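Local coordinates for protein ketosynthase (Streptomyces sp. MSC090213JE08, PDB 6KXD) that probably extends acyl chains on an acyl carrier protein by decarboxylative condensation with malonyl-ACP, as part of a highly reducing type II polyketide synthase, at residues V90-L95 against R252-V257. Residues are numbered along the deposited sequence; the frame is centred on the assembly and turned at random.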
# COMPACT_ATOMS: atom_id res chain seq x y z
N VAL A 90 -18.82 8.71 4.62
CA VAL A 90 -20.04 8.12 4.10
C VAL A 90 -21.24 8.93 4.63
O VAL A 90 -22.15 9.22 3.84
CB VAL A 90 -20.15 6.61 4.35
CG1 VAL A 90 -19.07 5.85 3.61
CG2 VAL A 90 -20.19 6.23 5.82
N ASP A 91 -21.15 9.40 5.87
CA ASP A 91 -22.13 10.39 6.40
C ASP A 91 -22.22 11.56 5.41
O ASP A 91 -23.30 11.89 4.90
CB ASP A 91 -21.76 10.81 7.83
CG ASP A 91 -22.00 9.71 8.86
OD1 ASP A 91 -22.65 8.73 8.51
OD2 ASP A 91 -21.51 9.85 10.00
N ASP A 92 -21.06 12.15 5.11
CA ASP A 92 -20.96 13.32 4.25
C ASP A 92 -21.47 13.00 2.86
O ASP A 92 -21.89 13.90 2.14
CB ASP A 92 -19.51 13.82 4.15
CG ASP A 92 -19.37 15.15 3.44
OD1 ASP A 92 -19.86 16.17 3.99
OD2 ASP A 92 -18.79 15.17 2.34
N ALA A 93 -21.44 11.73 2.45
CA ALA A 93 -21.90 11.40 1.11
C ALA A 93 -23.41 11.13 1.10
O ALA A 93 -23.97 10.98 0.04
CB ALA A 93 -21.14 10.22 0.57
N GLY A 94 -24.04 11.02 2.28
CA GLY A 94 -25.48 10.67 2.39
C GLY A 94 -25.69 9.18 2.25
O GLY A 94 -26.77 8.72 1.87
N LEU A 95 -24.64 8.41 2.54
CA LEU A 95 -24.64 6.97 2.36
C LEU A 95 -24.74 6.36 3.75
O LEU A 95 -24.02 6.75 4.64
CB LEU A 95 -23.34 6.50 1.70
CG LEU A 95 -23.25 6.63 0.18
CD1 LEU A 95 -21.85 6.33 -0.33
CD2 LEU A 95 -24.25 5.71 -0.48
N ARG A 252 -25.02 15.03 -3.33
CA ARG A 252 -24.25 16.26 -3.51
C ARG A 252 -22.82 15.86 -3.93
O ARG A 252 -22.19 15.06 -3.27
CB ARG A 252 -24.31 17.07 -2.20
CG ARG A 252 -23.48 18.34 -2.20
CD ARG A 252 -22.06 18.13 -1.71
NE ARG A 252 -21.95 17.85 -0.28
CZ ARG A 252 -21.90 16.65 0.28
NH1 ARG A 252 -21.62 15.56 -0.43
NH2 ARG A 252 -22.13 16.53 1.56
N ILE A 253 -22.34 16.44 -5.03
CA ILE A 253 -21.03 16.18 -5.60
C ILE A 253 -20.09 17.35 -5.28
O ILE A 253 -20.31 18.45 -5.74
CB ILE A 253 -21.18 15.94 -7.11
CG1 ILE A 253 -21.96 14.65 -7.39
CG2 ILE A 253 -19.84 15.98 -7.81
CD1 ILE A 253 -22.32 14.43 -8.84
N HIS A 254 -19.03 17.09 -4.50
CA HIS A 254 -18.08 18.11 -4.05
C HIS A 254 -17.21 18.55 -5.24
O HIS A 254 -17.02 19.76 -5.43
CB HIS A 254 -17.16 17.60 -2.93
CG HIS A 254 -17.78 17.40 -1.59
ND1 HIS A 254 -18.21 18.46 -0.80
CD2 HIS A 254 -17.95 16.28 -0.84
CE1 HIS A 254 -18.66 17.99 0.35
NE2 HIS A 254 -18.51 16.66 0.35
N ALA A 255 -16.68 17.57 -5.99
CA ALA A 255 -15.82 17.82 -7.14
C ALA A 255 -15.74 16.54 -7.99
O ALA A 255 -16.34 15.52 -7.68
CB ALA A 255 -14.46 18.29 -6.67
N GLU A 256 -15.08 16.65 -9.14
CA GLU A 256 -14.91 15.54 -10.03
C GLU A 256 -13.44 15.10 -9.93
O GLU A 256 -12.55 15.93 -9.75
CB GLU A 256 -15.31 15.92 -11.45
CG GLU A 256 -15.44 14.73 -12.36
CD GLU A 256 -15.80 15.02 -13.81
OE1 GLU A 256 -16.13 16.17 -14.11
OE2 GLU A 256 -15.73 14.07 -14.62
N VAL A 257 -13.21 13.78 -10.00
CA VAL A 257 -11.86 13.24 -10.17
C VAL A 257 -11.59 13.11 -11.67
O VAL A 257 -12.25 12.32 -12.36
CB VAL A 257 -11.69 11.87 -9.48
CG1 VAL A 257 -10.23 11.47 -9.55
CG2 VAL A 257 -12.17 11.86 -8.04
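The C-terminal end of helix 77-93, closed by a Schellman motif at Gly94, meets the entry to strand 255-264 of the thiolase-type ketosynthase fold, where Asp92 receives both Arg252 and His254. Asp92 illustrates how one residue at a helix terminus can serve two partners, through its backbone and its side chain. Asp92 O, a carbonyl of the last helical turn, where the helix dipole would probably strengthen it as an acceptor, takes an end-on grip from the guanidinium, lying in its plane: Arg252 NH2 donates at 2.7 Å, and NH1 more bent at 3.1 Å. The Arg252 chain, bent at chi2 and chi3, folds back to bring one guanidinium face over His254 NE2, which sits 3.3 Å from the guanidinium plane, above its centre. Asp92 OD1 adds a charge-only salt bridge to Arg252 NH2, well out of the guanidinium plane. With CG anti to the backbone N (chi1 -172°), the carboxylate meets the imidazole edge nearly coplanar. Replacing Asp92 with an alanine would keep the carbonyl grip, but is likely to leave His254 NE2 and Phe15 N, of strand 10-19, without their shared acceptor, OD2, and Arg252 without its charge partner, OD1. Phe15 also stacks on the imidazole, whose NE2 donates to the syn lone pair of Asp92 OD2 at 2.5 Å, nearly straight at 164°.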